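PDB 3M5K: putative NADH dehydrogenase/NAD(P)H nitroreductase from Parabacteroides distasonis, which binds flavin mononucleotide and, judging by its family, probably works as an NAD(P)H-dependent oxidoreductase of the nitroreductase type. Local coordinates for residues Thr119-Tyr122 and Arg127-Ile130; Lys59-Met64 and Arg72-Thr77. All coordinates share one frame; numbering follows the deposited sequence. Where two conformers were deposited one is given.

Contact 1: residues Thr119-Tyr122 and Arg127-Ile130; sequences TAVY and RIEI. With FMN (flavin mononucleotide), chain C.
The guanidinium of R127 closes on the carbonyl of A120, NH1 to O at 3.2 Å, with a nearly straight N-H...O angle of 166°. A120 O lies at the guanidinium edge, close to its plane, while NH1 stands above the plane of the A120 carbonyl, off the direction of either lone pair. CD of R127 rests against the same oxygen, and CB of A120 is 3.4 Å from NH1 of R127. The same NH1 also touches the flavin: it approaches FMN O4 at 3.3 Å, a weak bond bent to 121°. A second donor, A120 N, reaches FMN O4 at 3.3 Å on a better line (153°) and lies equally near FMN N5. T119 completes this shell, its CA and CG2 packing on the pyrimidine ring of the isoalloxazine.

R127 can bridge this distance because its chain runs extended from CG to NE, carrying the guanidinium from helix 125-135 past the end of strand 115-120. Behind it, CG1 of V121, anti to the backbone N, lies on the start of the helix, 3.6 Å from CA of I128; CG1 of I128 in turn leans on the backbone N of Y122. T119, V121 and Y122 are themselves bonded to strand 141-150, which fixes the strand end. Y124 makes a cation-pi contact with R127, and Y122 packs on F95 of the second subunit.

The turn from strand to helix thus brings a backbone N-H and an arginine to the flavin's O4, with A120 N also close to N5. The two donors, one of them weak, would be expected to draw electron density toward O4 and may make the reduced flavin easier to form.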
# COMPACT_ATOMS: atom_id res chain seq x y z
N THR A 119 -2.15 9.17 -8.76
CA THR A 119 -3.38 9.81 -9.25
C THR A 119 -4.41 8.73 -9.50
O THR A 119 -4.15 7.73 -10.17
CB THR A 119 -3.18 10.74 -10.49
OG1 THR A 119 -2.99 9.99 -11.69
CG2 THR A 119 -1.97 11.71 -10.23
N ALA A 120 -5.60 8.94 -8.95
CA ALA A 120 -6.62 7.90 -8.95
C ALA A 120 -7.20 7.65 -10.33
O ALA A 120 -7.39 8.60 -11.10
CB ALA A 120 -7.75 8.25 -7.97
N VAL A 121 -7.51 6.39 -10.63
CA VAL A 121 -8.33 6.04 -11.78
C VAL A 121 -9.60 5.35 -11.26
O VAL A 121 -10.64 6.00 -11.06
CB VAL A 121 -7.51 5.24 -12.84
CG1 VAL A 121 -8.38 4.86 -14.02
CG2 VAL A 121 -6.28 6.05 -13.29
N TYR A 122 -9.50 4.07 -10.92
CA TYR A 122 -10.48 3.41 -10.10
C TYR A 122 -10.66 4.21 -8.79
O TYR A 122 -9.66 4.72 -8.24
CB TYR A 122 -10.00 1.96 -9.78
CG TYR A 122 -10.87 1.19 -8.81
CD1 TYR A 122 -11.86 0.33 -9.26
CD2 TYR A 122 -10.65 1.27 -7.43
CE1 TYR A 122 -12.64 -0.42 -8.37
CE2 TYR A 122 -11.40 0.54 -6.56
CZ TYR A 122 -12.40 -0.30 -7.02
OH TYR A 122 -13.17 -1.01 -6.11
N ARG A 127 -12.65 8.23 -15.36
CA ARG A 127 -11.21 8.09 -15.40
C ARG A 127 -10.84 6.71 -15.95
O ARG A 127 -9.91 6.60 -16.75
CB ARG A 127 -10.60 8.32 -14.03
CG ARG A 127 -11.02 9.63 -13.37
CD ARG A 127 -10.09 9.96 -12.18
NE ARG A 127 -10.75 10.87 -11.25
CZ ARG A 127 -10.24 11.30 -10.09
NH1 ARG A 127 -9.03 10.92 -9.68
NH2 ARG A 127 -10.96 12.13 -9.32
N ILE A 128 -11.56 5.68 -15.52
CA ILE A 128 -11.33 4.34 -16.01
C ILE A 128 -11.50 4.31 -17.55
O ILE A 128 -10.70 3.68 -18.26
CB ILE A 128 -12.28 3.28 -15.33
CG1 ILE A 128 -11.99 3.17 -13.80
CG2 ILE A 128 -12.22 1.90 -16.05
CD1 ILE A 128 -13.18 2.54 -12.99
N GLU A 129 -12.58 4.93 -18.05
CA GLU A 129 -12.83 4.93 -19.50
C GLU A 129 -11.66 5.42 -20.33
O GLU A 129 -11.23 4.74 -21.26
CB GLU A 129 -14.08 5.75 -19.83
CG GLU A 129 -14.57 5.63 -21.25
CD GLU A 129 -13.74 6.37 -22.26
OE1 GLU A 129 -13.28 7.50 -21.99
OE2 GLU A 129 -13.58 5.80 -23.36
N ILE A 130 -11.06 6.55 -19.95
CA ILE A 130 -10.02 7.14 -20.77
C ILE A 130 -8.72 6.37 -20.68
O ILE A 130 -8.03 6.19 -21.68
CB ILE A 130 -9.87 8.67 -20.50
CG1 ILE A 130 -8.96 9.31 -21.56
CG2 ILE A 130 -9.39 8.99 -19.03
CD1 ILE A 130 -8.98 10.81 -21.51
N1 FMN C . -3.12 13.39 -6.25
C2 FMN C . -3.45 14.04 -7.43
O2 FMN C . -2.83 15.04 -7.81
N3 FMN C . -4.48 13.57 -8.21
C4 FMN C . -5.25 12.48 -7.86
O4 FMN C . -6.14 12.13 -8.62
C4A FMN C . -4.95 11.81 -6.66
N5 FMN C . -5.71 10.72 -6.23
C5A FMN C . -5.24 9.97 -5.16
C6 FMN C . -5.88 8.77 -4.86
C7 FMN C . -5.45 7.94 -3.83
C7M FMN C . -6.25 6.64 -3.65
C8 FMN C . -4.29 8.32 -3.05
C8M FMN C . -3.71 7.49 -1.92
C9 FMN C . -3.66 9.51 -3.34
C9A FMN C . -4.12 10.37 -4.40
N10 FMN C . -3.50 11.62 -4.70
C10 FMN C . -3.86 12.28 -5.87
C1' FMN C . -2.36 12.20 -3.91
C2' FMN C . -2.92 12.84 -2.63
O2' FMN C . -3.43 14.14 -2.90
C3' FMN C . -1.83 12.93 -1.54
O3' FMN C . -1.35 11.64 -1.19
C4' FMN C . -2.28 13.71 -0.31
O4' FMN C . -2.55 15.09 -0.64
C5' FMN C . -1.23 13.61 0.79
O5' FMN C . -0.01 14.21 0.38
P FMN C . 1.39 13.42 0.32
O1P FMN C . 1.69 12.93 1.73
O2P FMN C . 1.34 12.28 -0.71
O3P FMN C . 2.41 14.41 -0.16

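Contact 2: residues Lys59-Met64 and Arg72-Thr77; sequences KALDTM and RMLKET
L61 and L74 meet where helix 58-67 packs against the 3-10 turn of 72-75 that leads into strand 79-86, within the alpha+beta nitroreductase fold, beside its antiparallel sheet. Two leucines dominate the buried side. The side chains of L61 and L74 cross at about a right angle, CD2 of L61 to CD2 of L74 at 4.0 Å. The other L74 methyl, CD1, lies 3.9 Å from CB of selenomethionine M64, and CB of L74 sits 3.6 Å from the helix carbonyl O of L61. The second methyl of L61, CD1, lies against T77 O. V55 of strand 50-55 touches L61 and M64, while V146 and P148 of strand 141-150 touch L74, so the cluster bears on the central sheet.

Toward solvent the contact is polar and looser. D62 and K75 cross without a salt bridge between them: K75 NZ pairs with E66 and D62 OD1 with R58, leaving the two charged ends 5.9 Å apart, OD1 to NZ. What touches is carboxylate on aliphatic chain, D62 OD1 to K75 CG at 3.4 Å. No direct hydrogen bond joins the segments; one water bridges them, donating to D62 OD1 at 2.9 Å and to K75 O at 2.8 Å.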
# COMPACT_ATOMS: atom_id res chain seq x y z
N LYS A 59 1.73 11.25 -27.18
CA LYS A 59 0.32 11.40 -27.51
C LYS A 59 -0.57 10.78 -26.40
O LYS A 59 -1.55 11.40 -25.98
CB LYS A 59 0.03 10.80 -28.90
CG LYS A 59 -1.37 11.00 -29.37
CD LYS A 59 -1.62 12.43 -29.83
CE LYS A 59 -3.07 12.60 -30.27
NZ LYS A 59 -3.47 14.03 -30.38
N ALA A 60 -0.24 9.57 -25.94
CA ALA A 60 -1.06 8.92 -24.90
C ALA A 60 -1.01 9.72 -23.59
O ALA A 60 -2.03 9.92 -22.92
CB ALA A 60 -0.61 7.44 -24.67
N LEU A 61 0.17 10.19 -23.23
CA LEU A 61 0.35 10.95 -21.99
C LEU A 61 -0.45 12.24 -22.02
O LEU A 61 -1.18 12.59 -21.07
CB LEU A 61 1.82 11.24 -21.70
CG LEU A 61 2.75 10.11 -21.25
CD1 LEU A 61 4.23 10.55 -21.31
CD2 LEU A 61 2.33 9.56 -19.85
N ASP A 62 -0.35 12.94 -23.15
CA ASP A 62 -1.10 14.19 -23.34
C ASP A 62 -2.62 13.98 -23.40
O ASP A 62 -3.34 14.78 -22.86
CB ASP A 62 -0.65 14.88 -24.62
CG ASP A 62 0.76 15.45 -24.54
OD1 ASP A 62 1.33 15.55 -23.45
OD2 ASP A 62 1.29 15.79 -25.63
N THR A 63 -3.09 12.90 -24.04
CA THR A 63 -4.51 12.63 -24.16
C THR A 63 -5.09 12.30 -22.77
O THR A 63 -6.14 12.80 -22.39
CB THR A 63 -4.80 11.52 -25.19
OG1 THR A 63 -4.31 11.91 -26.47
CG2 THR A 63 -6.33 11.18 -25.26
N MSE A 64 -4.38 11.47 -22.01
CA MSE A 64 -4.78 11.22 -20.62
C MSE A 64 -4.80 12.48 -19.75
O MSE A 64 -5.79 12.73 -19.07
CB MSE A 64 -3.91 10.11 -20.02
CG MSE A 64 -4.24 8.75 -20.66
SE MSE A 64 -3.30 7.30 -19.64
CE MSE A 64 -1.55 7.79 -20.15
N ARG A 72 -3.30 16.51 -14.55
CA ARG A 72 -2.87 17.38 -15.67
C ARG A 72 -1.35 17.39 -15.84
O ARG A 72 -0.84 17.71 -16.92
CB ARG A 72 -3.39 18.83 -15.50
CG ARG A 72 -4.87 18.99 -15.35
CD ARG A 72 -5.66 18.57 -16.55
NE ARG A 72 -7.04 19.06 -16.42
CZ ARG A 72 -8.11 18.54 -17.01
NH1 ARG A 72 -8.03 17.47 -17.78
NH2 ARG A 72 -9.31 19.08 -16.79
N MSE A 73 -0.64 17.03 -14.77
CA MSE A 73 0.83 16.95 -14.76
C MSE A 73 1.41 15.90 -15.72
O MSE A 73 2.60 15.94 -16.04
CB MSE A 73 1.36 16.74 -13.33
CG MSE A 73 1.39 15.29 -12.82
SE MSE A 73 -0.39 14.63 -12.52
CE MSE A 73 -0.73 15.57 -10.84
N LEU A 74 0.56 14.99 -16.20
CA LEU A 74 0.97 14.02 -17.22
C LEU A 74 1.54 14.72 -18.48
O LEU A 74 2.36 14.16 -19.19
CB LEU A 74 -0.18 13.09 -17.62
CG LEU A 74 -0.50 12.01 -16.59
CD1 LEU A 74 -1.84 11.33 -16.91
CD2 LEU A 74 0.64 11.00 -16.50
N LYS A 75 1.08 15.94 -18.73
CA LYS A 75 1.59 16.74 -19.87
C LYS A 75 3.03 17.18 -19.65
O LYS A 75 3.73 17.49 -20.63
CB LYS A 75 0.71 17.97 -20.09
CG LYS A 75 0.26 18.08 -21.51
CD LYS A 75 -0.85 19.09 -21.70
CE LYS A 75 -1.85 18.60 -22.75
NZ LYS A 75 -2.90 19.63 -22.94
N GLU A 76 3.46 17.19 -18.39
CA GLU A 76 4.76 17.70 -17.98
C GLU A 76 5.75 16.63 -17.51
O GLU A 76 6.72 16.94 -16.84
CB GLU A 76 4.58 18.74 -16.86
CG GLU A 76 3.51 19.80 -17.15
CD GLU A 76 3.76 20.56 -18.46
OE1 GLU A 76 4.93 20.66 -18.91
OE2 GLU A 76 2.76 21.07 -19.05
N THR A 77 5.51 15.37 -17.89
CA THR A 77 6.49 14.33 -17.64
C THR A 77 6.71 13.51 -18.89
O THR A 77 5.87 13.51 -19.78
CB THR A 77 6.02 13.38 -16.48
OG1 THR A 77 7.02 12.37 -16.27
CG2 THR A 77 4.64 12.74 -16.78
O HOH W 1 3.20 17.77 -23.33

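Contact 2 closes along the chain before contact 1 opens, and their centres lie 14 Å apart, yet they touch at two points. I130 CD1 of helix 125-135 packs on T63 O of helix 58-67 at 3.6 Å, and T119 CG2 meets selenium SE of M73 at 4.0 Å. The second touch is at the cofactor, since T119 and M73 both belong to the FMN pocket. Contact 1 supplies direct donors to the flavin, whereas in contact 2 M73 alone reaches it, the L74 side chain staying about 9 Å away at nearest atoms. F70, in the link between the segments of contact 2, also binds FMN and packs on R127 of contact 1.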